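Local coordinates for purine-binding protein BAB2_0673 (Brucella melitensis biovar Abortus, PDB 3S99) that binds adenine and probably other purines such as guanine, and may serve an ABC-type uptake system for them, at residues G229-G234 with P244-T249; V29-I34 with L89-S94; G166-M171 with A348-K353. All blocks are in the same frame, centred on the assembly; numbering follows the deposited sequence.

Interaction 1 of 3, residues G229-G234 with P244-T249; sequences GIKAFG and PDTQLT
Ala232 and Gln247 pair in parallel, their CA atoms 5.0 Å apart, where strand 231-236 meets strand 247-253 in one of the two sheets of this periplasmic-binding-protein fold; the short strand segments diverge by 47°. Three backbone bonds join them. Ala232 N donates to Thr246 O, Ala232 O receives Leu248 N at 2.9 Å, and Gly234 N reaches Thr249 O at 3.0 Å. Both polar backbone atoms of buried Ala232 are thereby satisfied.

On the sheet face of Phe233 and Thr249 the packing is apolar. Leu248 lays CD1 against Phe233 CZ, 3.7 Å away. Thr249 CG2 comes up to the edge of the same ring near its plane, 3.7 Å from Phe233 CD1. The first torsion of Thr249 turns OG1 anti to the backbone N (chi1 -177°), which leaves CG2 for the ring and lets OG1 bond to Ala288 O. Helix 132-146 adds Ile142 to this face. Lys231 crosses Leu248 at about a right angle, with CD 3.8 Å from Leu248 CD2, and its extended chain carries NZ on to Asn292 O.

The Ala232 and Gln247 face turns to Ile222 of helix 220-227. The extended Gln247 side chain rises from the sheet and leans over toward the neighbouring strand, with OE1 3.4 Å from Gly234 CA; its amide is fixed at both ends, OE1 by Met239 N and NE2 by Asp238 OD1. Ahead of the strands, Gly229 closes helix 220-227 as the C-prime residue of a Schellman motif, and Thr246 CG2 packs near its carbonyl carbon. A water joins the two loops here: it donates to Ile230 O and lies 2.6 Å from Thr246 OG1.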
ATOM      1  N   GLY A 229       8.202 -17.448 -15.410  1.00 32.70           N
ATOM      2  CA  GLY A 229       8.891 -16.444 -16.241  1.00 31.98           C
ATOM      3  C   GLY A 229       8.068 -15.205 -16.609  1.00 30.34           C
ATOM      4  O   GLY A 229       8.337 -14.572 -17.622  1.00 30.45           O
ATOM      5  N   ILE A 230       7.074 -14.869 -15.780  1.00 28.60           N
ATOM      6  CA  ILE A 230       6.194 -13.700 -15.984  1.00 26.51           C
ATOM      7  C   ILE A 230       6.643 -12.549 -15.092  1.00 24.90           C
ATOM      8  O   ILE A 230       6.862 -12.722 -13.897  1.00 24.29           O
ATOM      9  CB  ILE A 230       4.693 -14.056 -15.693  1.00 26.75           C
ATOM     10  CG1 ILE A 230       4.187 -15.075 -16.727  1.00 28.19           C
ATOM     11  CG2 ILE A 230       3.799 -12.814 -15.686  1.00 25.07           C
ATOM     12  CD1 ILE A 230       4.287 -14.583 -18.197  1.00 27.51           C
ATOM     13  N   LYS A 231       6.808 -11.383 -15.703  1.00 22.93           N
ATOM     14  CA  LYS A 231       7.313 -10.221 -15.014  1.00 22.44           C
ATOM     15  C   LYS A 231       6.223  -9.618 -14.115  1.00 20.30           C
ATOM     16  O   LYS A 231       5.023  -9.705 -14.407  1.00 19.24           O
ATOM     17  CB  LYS A 231       7.900  -9.218 -16.022  1.00 22.49           C
ATOM     18  CG  LYS A 231       9.156  -9.797 -16.743  1.00 25.26           C
ATOM     19  CD  LYS A 231      10.018  -8.748 -17.421  1.00 25.32           C
ATOM     20  CE  LYS A 231      11.363  -9.332 -18.002  1.00 26.18           C
ATOM     21  NZ  LYS A 231      12.097  -8.367 -18.925  1.00 25.24           N
ATOM     22  N   ALA A 232       6.644  -9.043 -13.004  1.00 19.53           N
ATOM     23  CA  ALA A 232       5.701  -8.660 -11.943  1.00 19.32           C
ATOM     24  C   ALA A 232       6.180  -7.460 -11.138  1.00 18.72           C
ATOM     25  O   ALA A 232       7.346  -7.059 -11.228  1.00 19.14           O
ATOM     26  CB  ALA A 232       5.484  -9.880 -11.009  1.00 19.30           C
ATOM     27  N   PHE A 233       5.289  -6.881 -10.352  1.00 18.12           N
ATOM     28  CA  PHE A 233       5.681  -5.809  -9.416  1.00 17.34           C
ATOM     29  C   PHE A 233       5.596  -6.313  -7.980  1.00 17.97           C
ATOM     30  O   PHE A 233       4.633  -6.966  -7.601  1.00 18.57           O
ATOM     31  CB  PHE A 233       4.806  -4.573  -9.619  1.00 16.08           C
ATOM     32  CG  PHE A 233       4.864  -4.021 -11.053  1.00 15.47           C
ATOM     33  CD1 PHE A 233       5.913  -3.209 -11.457  1.00 14.47           C
ATOM     34  CD2 PHE A 233       3.877  -4.342 -11.978  1.00 13.27           C
ATOM     35  CE1 PHE A 233       5.987  -2.700 -12.789  1.00 11.84           C
ATOM     36  CE2 PHE A 233       3.911  -3.829 -13.280  1.00 13.18           C
ATOM     37  CZ  PHE A 233       4.966  -3.036 -13.697  1.00 13.42           C
ATOM     38  N   GLY A 234       6.607  -6.002  -7.173  1.00 18.22           N
ATOM     39  CA  GLY A 234       6.508  -6.229  -5.747  1.00 18.46           C
ATOM     40  C   GLY A 234       5.605  -5.225  -5.071  1.00 17.79           C
ATOM     41  O   GLY A 234       5.324  -4.151  -5.609  1.00 17.61           O
ATOM     42  N   PRO A 244      14.308 -12.506  -8.958  1.00 27.31           N
ATOM     43  CA  PRO A 244      15.484 -11.707  -9.291  1.00 27.80           C
ATOM     44  C   PRO A 244      15.529 -11.257 -10.741  1.00 27.98           C
ATOM     45  O   PRO A 244      15.980 -10.164 -11.011  1.00 28.40           O
ATOM     46  CB  PRO A 244      16.679 -12.641  -8.985  1.00 29.58           C
ATOM     47  CG  PRO A 244      16.133 -13.831  -8.306  1.00 29.83           C
ATOM     48  CD  PRO A 244      14.655 -13.888  -8.575  1.00 28.56           C
ATOM     49  N   ASP A 245      15.080 -12.095 -11.662  1.00 28.52           N
ATOM     50  CA  ASP A 245      15.082 -11.726 -13.057  1.00 29.36           C
ATOM     51  C   ASP A 245      13.703 -11.316 -13.575  1.00 27.74           C
ATOM     52  O   ASP A 245      13.576 -11.012 -14.759  1.00 27.17           O
ATOM     53  CB  ASP A 245      15.702 -12.831 -13.933  1.00 31.53           C
ATOM     54  CG  ASP A 245      14.958 -14.153 -13.855  1.00 34.47           C
ATOM     55  OD1 ASP A 245      14.150 -14.368 -12.933  1.00 38.68           O
ATOM     56  OD2 ASP A 245      15.206 -15.001 -14.728  1.00 40.75           O
ATOM     57  N   THR A 246      12.679 -11.250 -12.709  1.00 25.90           N
ATOM     58  CA  THR A 246      11.342 -10.894 -13.214  1.00 24.25           C
ATOM     59  C   THR A 246      10.646  -9.738 -12.501  1.00 22.37           C
ATOM     60  O   THR A 246       9.706  -9.167 -13.058  1.00 21.64           O
ATOM     61  CB  THR A 246      10.401 -12.109 -13.256  1.00 24.62           C
ATOM     62  OG1 THR A 246      10.366 -12.720 -11.966  1.00 23.97           O
ATOM     63  CG2 THR A 246      10.863 -13.121 -14.319  1.00 25.36           C
ATOM     64  N   GLN A 247      11.084  -9.355 -11.301  1.00 21.99           N
ATOM     65  CA  GLN A 247      10.535  -8.142 -10.713  1.00 20.62           C
ATOM     66  C   GLN A 247      10.995  -6.934 -11.511  1.00 19.97           C
ATOM     67  O   GLN A 247      12.191  -6.763 -11.768  1.00 20.84           O
ATOM     68  CB  GLN A 247      10.880  -7.948  -9.240  1.00 20.72           C
ATOM     69  CG  GLN A 247      10.106  -6.729  -8.639  1.00 19.56           C
ATOM     70  CD  GLN A 247      10.514  -6.385  -7.224  1.00 20.53           C
ATOM     71  OE1 GLN A 247       9.855  -6.796  -6.274  1.00 21.68           O
ATOM     72  NE2 GLN A 247      11.597  -5.605  -7.073  1.00 22.43           N
ATOM     73  N   LEU A 248      10.047  -6.077 -11.871  1.00 18.99           N
ATOM     74  CA  LEU A 248      10.337  -4.842 -12.623  1.00 17.98           C
ATOM     75  C   LEU A 248      10.652  -3.692 -11.670  1.00 17.98           C
ATOM     76  O   LEU A 248      11.558  -2.909 -11.897  1.00 19.38           O
ATOM     77  CB  LEU A 248       9.144  -4.495 -13.489  1.00 17.58           C
ATOM     78  CG  LEU A 248       8.819  -5.522 -14.587  1.00 18.34           C
ATOM     79  CD1 LEU A 248       7.390  -5.393 -15.082  1.00 17.14           C
ATOM     80  CD2 LEU A 248       9.806  -5.388 -15.756  1.00 18.44           C
ATOM     81  N   THR A 249       9.877  -3.600 -10.602  1.00 17.64           N
ATOM     82  CA  THR A 249      10.090  -2.662  -9.513  1.00 17.24           C
ATOM     83  C   THR A 249       9.032  -2.991  -8.467  1.00 17.03           C
ATOM     84  O   THR A 249       8.355  -4.019  -8.558  1.00 14.99           O
ATOM     85  CB  THR A 249       9.983  -1.153  -9.962  1.00 17.94           C
ATOM     86  OG1 THR A 249      10.276  -0.294  -8.857  1.00 16.44           O
ATOM     87  CG2 THR A 249       8.598  -0.820 -10.525  1.00 14.79           C
TER
HETATM   88  O   HOH W   1       7.895 -12.376 -11.270  1.00 22.06           O

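Interaction 2 of 3, residues V29-I34 with L89-S94; sequences VGFIYI and LIFTTS. With ADE (adenine), chain T.
Gly30 lies between Leu89 and Phe91 in a four-bridge parallel ladder, giving its N-H to the first and its carbonyl to the second, with the strand segments inclined by only 16°. Phe91 N meets Gly30 O at 2.8 Å, and Ile32 N donates in turn to Phe91 O. At the C-terminal end, Ile32 O is gripped twice by one residue: Thr93 N approaches almost straight on, and Thr93 OG1, 2.7 Å away, comes in more obliquely. Thr93 chi1 of 66° swings OG1 back over its own backbone to make this second bond. A water accepts from Ile34 N and donates to the same OG1.

Among the apolar contacts, the Phe31 and Phe91 rings run side by side with planes 12° apart, yet are slid so far that they barely overlap; Phe31 CE1 and Phe91 CD2 are 3.5 Å apart. Val29 CG1 abuts the Phe91 edge in the ring plane.

Past the ladder, Ile34 and Ser94, just beyond the C-terminal ends of the two strands, line the adenine pocket. Ser94 OG lies 2.8 Å from adenine N3, and Ile34 CG2 is 3.9 Å from adenine C2.

The pair lies inside a parallel sheet, between strands 61-66 and 112-116. Helix 42-57 packs on the Phe31 and Thr93 side, while helix 73-84 packs against Ile32, Ile90 and Thr92.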
ATOM      1  N   VAL A  29       6.595   0.723  23.129  1.00 19.54           N
ATOM      2  CA  VAL A  29       5.907   0.962  21.872  1.00 17.77           C
ATOM      3  C   VAL A  29       5.366  -0.375  21.355  1.00 17.67           C
ATOM      4  O   VAL A  29       6.107  -1.331  21.239  1.00 19.48           O
ATOM      5  CB  VAL A  29       6.856   1.633  20.810  1.00 18.01           C
ATOM      6  CG1 VAL A  29       6.163   1.790  19.463  1.00 14.75           C
ATOM      7  CG2 VAL A  29       7.396   3.015  21.285  1.00 15.26           C
ATOM      8  N   GLY A  30       4.081  -0.446  21.036  1.00 17.43           N
ATOM      9  CA  GLY A  30       3.484  -1.679  20.496  1.00 17.06           C
ATOM     10  C   GLY A  30       3.005  -1.603  19.074  1.00 16.71           C
ATOM     11  O   GLY A  30       2.665  -0.524  18.575  1.00 16.09           O
ATOM     12  N   PHE A  31       2.948  -2.779  18.441  1.00 16.71           N
ATOM     13  CA  PHE A  31       2.561  -2.931  17.047  1.00 15.69           C
ATOM     14  C   PHE A  31       1.580  -4.092  16.933  1.00 16.35           C
ATOM     15  O   PHE A  31       1.777  -5.159  17.554  1.00 16.56           O
ATOM     16  CB  PHE A  31       3.766  -3.207  16.144  1.00 16.64           C
ATOM     17  CG  PHE A  31       4.743  -2.090  16.070  1.00 16.78           C
ATOM     18  CD1 PHE A  31       4.711  -1.187  14.993  1.00 18.03           C
ATOM     19  CD2 PHE A  31       5.671  -1.896  17.095  1.00 17.85           C
ATOM     20  CE1 PHE A  31       5.602  -0.119  14.942  1.00 16.42           C
ATOM     21  CE2 PHE A  31       6.572  -0.839  17.041  1.00 16.37           C
ATOM     22  CZ  PHE A  31       6.532   0.049  15.950  1.00 15.20           C
ATOM     23  N   ILE A  32       0.521  -3.872  16.155  1.00 15.82           N
ATOM     24  CA  ILE A  32      -0.437  -4.906  15.781  1.00 16.29           C
ATOM     25  C   ILE A  32      -0.348  -5.135  14.264  1.00 15.85           C
ATOM     26  O   ILE A  32      -0.556  -4.187  13.492  1.00 14.77           O
ATOM     27  CB  ILE A  32      -1.865  -4.462  16.126  1.00 16.32           C
ATOM     28  CG1 ILE A  32      -1.984  -4.152  17.626  1.00 17.88           C
ATOM     29  CG2 ILE A  32      -2.851  -5.566  15.739  1.00 17.49           C
ATOM     30  CD1 ILE A  32      -1.779  -5.365  18.525  1.00 17.74           C
ATOM     31  N   TYR A  33      -0.054  -6.374  13.840  1.00 15.79           N
ATOM     32  CA  TYR A  33       0.056  -6.688  12.423  1.00 16.59           C
ATOM     33  C   TYR A  33      -1.113  -7.611  12.003  1.00 17.21           C
ATOM     34  O   TYR A  33      -1.485  -8.499  12.724  1.00 16.69           O
ATOM     35  CB  TYR A  33       1.360  -7.413  12.095  1.00 17.00           C
ATOM     36  CG  TYR A  33       2.651  -6.729  12.506  1.00 17.36           C
ATOM     37  CD1 TYR A  33       2.804  -5.338  12.434  1.00 13.85           C
ATOM     38  CD2 TYR A  33       3.736  -7.478  12.902  1.00 17.74           C
ATOM     39  CE1 TYR A  33       4.007  -4.725  12.803  1.00 15.23           C
ATOM     40  CE2 TYR A  33       4.960  -6.859  13.265  1.00 17.19           C
ATOM     41  CZ  TYR A  33       5.072  -5.493  13.189  1.00 15.06           C
ATOM     42  OH  TYR A  33       6.244  -4.906  13.547  1.00 18.17           O
ATOM     43  N   ILE A  34      -1.630  -7.401  10.801  1.00 17.21           N
ATOM     44  CA  ILE A  34      -2.695  -8.234  10.245  1.00 18.84           C
ATOM     45  C   ILE A  34      -2.105  -9.558   9.691  1.00 19.57           C
ATOM     46  O   ILE A  34      -2.807 -10.550   9.581  1.00 20.61           O
ATOM     47  CB  ILE A  34      -3.468  -7.451   9.154  1.00 18.44           C
ATOM     48  CG1 ILE A  34      -4.721  -8.215   8.685  1.00 21.65           C
ATOM     49  CG2 ILE A  34      -2.564  -7.151   7.943  1.00 18.36           C
ATOM     50  CD1 ILE A  34      -5.947  -7.901   9.435  1.00 21.40           C
ATOM     51  N   LEU A  89       2.632   4.026  23.213  1.00 16.64           N
ATOM     52  CA  LEU A  89       2.439   4.357  21.810  1.00 15.59           C
ATOM     53  C   LEU A  89       2.164   3.048  21.087  1.00 14.45           C
ATOM     54  O   LEU A  89       2.942   2.098  21.197  1.00 14.10           O
ATOM     55  CB  LEU A  89       3.681   5.004  21.255  1.00 16.21           C
ATOM     56  CG  LEU A  89       3.713   5.357  19.770  1.00 15.81           C
ATOM     57  CD1 LEU A  89       2.638   6.410  19.391  1.00 12.38           C
ATOM     58  CD2 LEU A  89       5.109   5.849  19.414  1.00 14.14           C
ATOM     59  N   ILE A  90       1.035   2.975  20.395  1.00 14.42           N
ATOM     60  CA  ILE A  90       0.612   1.734  19.733  1.00 14.25           C
ATOM     61  C   ILE A  90       0.263   2.001  18.267  1.00 14.44           C
ATOM     62  O   ILE A  90      -0.610   2.853  17.981  1.00 14.76           O
ATOM     63  CB  ILE A  90      -0.617   1.154  20.415  1.00 14.37           C
ATOM     64  CG1 ILE A  90      -0.318   0.807  21.878  1.00 14.14           C
ATOM     65  CG2 ILE A  90      -1.164  -0.120  19.636  1.00 10.86           C
ATOM     66  CD1 ILE A  90      -1.535   0.202  22.594  1.00 14.78           C
ATOM     67  N   PHE A  91       0.933   1.286  17.360  1.00 14.11           N
ATOM     68  CA  PHE A  91       0.701   1.393  15.919  1.00 12.92           C
ATOM     69  C   PHE A  91      -0.175   0.229  15.476  1.00 13.56           C
ATOM     70  O   PHE A  91       0.172  -0.943  15.699  1.00 14.10           O
ATOM     71  CB  PHE A  91       2.020   1.350  15.151  1.00 13.79           C
ATOM     72  CG  PHE A  91       2.903   2.548  15.375  1.00 12.61           C
ATOM     73  CD1 PHE A  91       2.810   3.662  14.528  1.00 14.98           C
ATOM     74  CD2 PHE A  91       3.826   2.569  16.388  1.00 15.06           C
ATOM     75  CE1 PHE A  91       3.600   4.769  14.734  1.00 15.64           C
ATOM     76  CE2 PHE A  91       4.648   3.676  16.574  1.00 15.67           C
ATOM     77  CZ  PHE A  91       4.527   4.775  15.738  1.00 15.37           C
ATOM     78  N   THR A  92      -1.317   0.546  14.877  1.00 13.77           N
ATOM     79  CA  THR A  92      -2.258  -0.441  14.354  1.00 12.99           C
ATOM     80  C   THR A  92      -2.139  -0.413  12.836  1.00 12.29           C
ATOM     81  O   THR A  92      -2.432   0.593  12.202  1.00 12.20           O
ATOM     82  CB  THR A  92      -3.678  -0.249  14.917  1.00 13.11           C
ATOM     83  OG1 THR A  92      -4.155   1.065  14.654  1.00 13.24           O
ATOM     84  CG2 THR A  92      -3.670  -0.507  16.449  1.00 11.47           C
ATOM     85  N   THR A  93      -1.566  -1.481  12.272  1.00 12.52           N
ATOM     86  CA  THR A  93      -0.954  -1.380  10.925  1.00 12.51           C
ATOM     87  C   THR A  93      -1.783  -1.902   9.758  1.00 13.45           C
ATOM     88  O   THR A  93      -1.250  -2.279   8.711  1.00 15.44           O
ATOM     89  CB  THR A  93       0.465  -2.006  10.901  1.00 12.83           C
ATOM     90  OG1 THR A  93       0.377  -3.421  11.127  1.00 14.29           O
ATOM     91  CG2 THR A  93       1.389  -1.372  11.982  1.00 11.49           C
ATOM     92  N   SER A  94      -3.091  -1.839   9.876  1.00 14.41           N
ATOM     93  CA  SER A  94      -3.980  -2.262   8.809  1.00 15.23           C
ATOM     94  C   SER A  94      -5.274  -1.476   8.857  1.00 15.47           C
ATOM     95  O   SER A  94      -5.748  -1.130   9.921  1.00 16.13           O
ATOM     96  CB  SER A  94      -4.279  -3.760   8.928  1.00 16.38           C
ATOM     97  OG  SER A  94      -5.083  -4.212   7.850  1.00 17.03           O
TER
HETATM   98  N9  ADE T 400      -4.420  -1.766   5.296  1.00 15.21           N
HETATM   99  C8  ADE T 400      -4.329  -0.817   4.301  1.00 17.36           C
HETATM  100  N7  ADE T 400      -3.645  -1.188   3.246  1.00 17.16           N
HETATM  101  C5  ADE T 400      -3.291  -2.488   3.627  1.00 17.93           C
HETATM  102  C6  ADE T 400      -2.563  -3.417   2.936  1.00 19.18           C
HETATM  103  N6  ADE T 400      -2.088  -3.046   1.738  1.00 15.52           N
HETATM  104  N1  ADE T 400      -2.344  -4.636   3.529  1.00 18.08           N
HETATM  105  C2  ADE T 400      -2.867  -4.870   4.745  1.00 19.72           C
HETATM  106  N3  ADE T 400      -3.590  -4.050   5.507  1.00 18.95           N
HETATM  107  C4  ADE T 400      -3.753  -2.872   4.862  1.00 16.70           C
HETATM  108  O   HOH W   2      -0.065  -5.488   9.222  1.00 13.44           O

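Interaction 3 of 3, residues G166-M171 with A348-K353; sequences GINSFM and AGVDDK
Val350 pushes its CG2 methyl between Ile167, Asn168 and Met171, side chains of helix 161-175, which belongs to the same lobe of this periplasmic-binding-protein fold as strand 182-187. Met171 CG is the nearest helix atom to that methyl, at 4.0 Å; Asn168 OD1 stands 4.2 Å away and Ile167 CG2 4.4 Å. The contact is small: one valine methyl meets side chains from successive turns, and Met171 adds marginal contacts with the backbone of Ala348 and Gly349.

Met171 extends CG anti to the backbone N (chi1 -176°), then bends at chi2 and chi3, which places SD beside the backbone of Gly349. Val350 and Met171 meet obliquely, whereas the Asn168 side chain crosses the valine at about a right angle.

Farther out, polar bonds hold the C-terminal segment against the helix. The Asn168 amide is engaged at both ends, OD1 by Val347 N and ND2 by Phe345 O, so its rotation is fixed. Gln175, a turn beyond Met171, donates from NE2 to Ala348 O. Strand 182-187 backs the contact through Val183, which touches Met171, and beyond Val350 the carboxylate oxygen Asp352 OD2 accepts from both Tyr346 OH and Trp187 NE1.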
ATOM      1  N   GLY A 166      -5.828   2.244  -6.397  1.00 15.49           N
ATOM      2  CA  GLY A 166      -4.625   1.617  -6.935  1.00 14.86           C
ATOM      3  C   GLY A 166      -4.841   1.004  -8.300  1.00 14.66           C
ATOM      4  O   GLY A 166      -4.011   1.160  -9.201  1.00 14.76           O
ATOM      5  N   ILE A 167      -5.981   0.346  -8.463  1.00 14.60           N
ATOM      6  CA  ILE A 167      -6.368  -0.217  -9.741  1.00 14.64           C
ATOM      7  C   ILE A 167      -6.535   0.921 -10.759  1.00 14.62           C
ATOM      8  O   ILE A 167      -6.005   0.855 -11.883  1.00 14.55           O
ATOM      9  CB  ILE A 167      -7.666  -1.039  -9.612  1.00 15.15           C
ATOM     10  CG1 ILE A 167      -7.427  -2.293  -8.759  1.00 17.04           C
ATOM     11  CG2 ILE A 167      -8.212  -1.424 -10.996  1.00 15.57           C
ATOM     12  CD1 ILE A 167      -8.739  -3.075  -8.345  1.00 17.01           C
ATOM     13  N   ASN A 168      -7.250   1.967 -10.357  1.00 14.57           N
ATOM     14  CA  ASN A 168      -7.518   3.090 -11.254  1.00 15.37           C
ATOM     15  C   ASN A 168      -6.256   3.801 -11.651  1.00 15.39           C
ATOM     16  O   ASN A 168      -6.072   4.099 -12.833  1.00 17.81           O
ATOM     17  CB  ASN A 168      -8.488   4.073 -10.636  1.00 15.75           C
ATOM     18  CG  ASN A 168      -9.916   3.584 -10.676  1.00 17.22           C
ATOM     19  OD1 ASN A 168     -10.290   2.829 -11.565  1.00 16.55           O
ATOM     20  ND2 ASN A 168     -10.728   4.028  -9.705  1.00 16.28           N
ATOM     21  N   SER A 169      -5.385   4.080 -10.682  1.00 14.05           N
ATOM     22  CA  SER A 169      -4.120   4.722 -10.984  1.00 13.58           C
ATOM     23  C   SER A 169      -3.221   3.914 -11.910  1.00 12.84           C
ATOM     24  O   SER A 169      -2.610   4.463 -12.836  1.00 13.53           O
ATOM     25  CB  SER A 169      -3.368   5.040  -9.710  1.00 12.65           C
ATOM     26  OG  SER A 169      -2.243   5.812 -10.026  1.00 13.66           O
ATOM     27  N   PHE A 170      -3.125   2.614 -11.651  1.00 12.38           N
ATOM     28  CA  PHE A 170      -2.381   1.701 -12.504  1.00 12.99           C
ATOM     29  C   PHE A 170      -2.856   1.738 -13.965  1.00 13.78           C
ATOM     30  O   PHE A 170      -2.052   1.857 -14.899  1.00 12.86           O
ATOM     31  CB  PHE A 170      -2.468   0.288 -11.917  1.00 12.24           C
ATOM     32  CG  PHE A 170      -1.742  -0.756 -12.715  1.00 12.50           C
ATOM     33  CD1 PHE A 170      -0.367  -0.860 -12.660  1.00 10.91           C
ATOM     34  CD2 PHE A 170      -2.451  -1.672 -13.488  1.00 14.66           C
ATOM     35  CE1 PHE A 170       0.299  -1.837 -13.389  1.00 11.86           C
ATOM     36  CE2 PHE A 170      -1.775  -2.647 -14.233  1.00 15.48           C
ATOM     37  CZ  PHE A 170      -0.420  -2.737 -14.168  1.00 12.95           C
ATOM     38  N   MET A 171      -4.180   1.704 -14.147  1.00 15.22           N
ATOM     39  CA  MET A 171      -4.776   1.759 -15.465  1.00 16.85           C
ATOM     40  C   MET A 171      -4.470   3.111 -16.158  1.00 17.11           C
ATOM     41  O   MET A 171      -4.101   3.145 -17.359  1.00 17.30           O
ATOM     42  CB  MET A 171      -6.304   1.523 -15.351  1.00 17.31           C
ATOM     43  CG  MET A 171      -7.067   1.447 -16.657  1.00 22.98           C
ATOM     44  SD  MET A 171      -6.557   0.119 -17.832  1.00 29.25           S
ATOM     45  CE  MET A 171      -6.185  -1.167 -16.659  1.00 22.22           C
ATOM     46  N   ALA A 348     -12.687   4.448 -16.933  1.00 21.83           N
ATOM     47  CA  ALA A 348     -12.905   3.790 -18.232  1.00 22.93           C
ATOM     48  C   ALA A 348     -11.730   2.881 -18.559  1.00 23.05           C
ATOM     49  O   ALA A 348     -10.552   3.258 -18.367  1.00 22.64           O
ATOM     50  CB  ALA A 348     -13.091   4.825 -19.363  1.00 23.44           C
ATOM     51  N   GLY A 349     -12.064   1.687 -19.041  1.00 23.80           N
ATOM     52  CA  GLY A 349     -11.085   0.691 -19.474  1.00 24.08           C
ATOM     53  C   GLY A 349     -10.970  -0.517 -18.559  1.00 24.31           C
ATOM     54  O   GLY A 349     -10.447  -1.570 -18.974  1.00 24.59           O
ATOM     55  N   VAL A 350     -11.430  -0.374 -17.320  1.00 24.70           N
ATOM     56  CA  VAL A 350     -11.412  -1.477 -16.380  1.00 25.65           C
ATOM     57  C   VAL A 350     -12.641  -2.349 -16.676  1.00 29.20           C
ATOM     58  O   VAL A 350     -13.743  -1.840 -16.954  1.00 30.27           O
ATOM     59  CB  VAL A 350     -11.400  -0.992 -14.899  1.00 25.05           C
ATOM     60  CG1 VAL A 350     -11.373  -2.197 -13.931  1.00 24.62           C
ATOM     61  CG2 VAL A 350     -10.194  -0.034 -14.627  1.00 20.68           C
ATOM     62  N   ASP A 351     -12.466  -3.658 -16.605  1.00 31.02           N
ATOM     63  CA  ASP A 351     -13.549  -4.582 -16.960  1.00 34.02           C
ATOM     64  C   ASP A 351     -14.266  -5.188 -15.738  1.00 35.07           C
ATOM     65  O   ASP A 351     -15.370  -5.696 -15.850  1.00 36.56           O
ATOM     66  CB  ASP A 351     -12.989  -5.643 -17.919  1.00 34.76           C
ATOM     67  CG  ASP A 351     -12.482  -5.014 -19.226  1.00 35.64           C
ATOM     68  OD1 ASP A 351     -13.231  -4.187 -19.814  1.00 36.48           O
ATOM     69  OD2 ASP A 351     -11.341  -5.315 -19.655  1.00 36.34           O
ATOM     70  N   ASP A 352     -13.654  -5.073 -14.567  1.00 35.15           N
ATOM     71  CA  ASP A 352     -14.189  -5.660 -13.341  1.00 35.93           C
ATOM     72  C   ASP A 352     -15.509  -5.002 -12.851  1.00 37.62           C
ATOM     73  O   ASP A 352     -15.787  -3.832 -13.128  1.00 36.97           O
ATOM     74  CB  ASP A 352     -13.104  -5.589 -12.271  1.00 34.83           C
ATOM     75  CG  ASP A 352     -13.433  -6.408 -11.029  1.00 33.22           C
ATOM     76  OD1 ASP A 352     -13.982  -7.519 -11.162  1.00 35.77           O
ATOM     77  OD2 ASP A 352     -13.113  -5.952  -9.927  1.00 28.41           O
ATOM     78  N   LYS A 353     -16.346  -5.781 -12.170  1.00 39.92           N
ATOM     79  CA  LYS A 353     -17.553  -5.236 -11.534  1.00 42.02           C
ATOM     80  C   LYS A 353     -17.192  -5.048 -10.085  1.00 42.67           C
ATOM     81  O   LYS A 353     -16.766  -6.004  -9.433  1.00 43.01           O
ATOM     82  CB  LYS A 353     -18.761  -6.188 -11.640  1.00 43.18           C
TER

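From the N terminus, interaction 2 closes first: residues 29-34 and 89-94 enclose a loop containing helices 42-57 and 73-84, and join two strands of the first parallel sheet. Only after it is complete does helix 161-175 open interaction 3, a long loop that closes near the C terminus at 348-353. Interaction 1 is nested within that loop and makes a short connection between adjacent strands of the second sheet. Interactions 1 and 3 touch through Phe233 CE2 and Phe170 CE1, 4.1 Å apart, linking that sheet to helix 161-175. Interaction 2 lies on the opposite side of the chain's centre from both, its own centre about 30 Å from that of interaction 1.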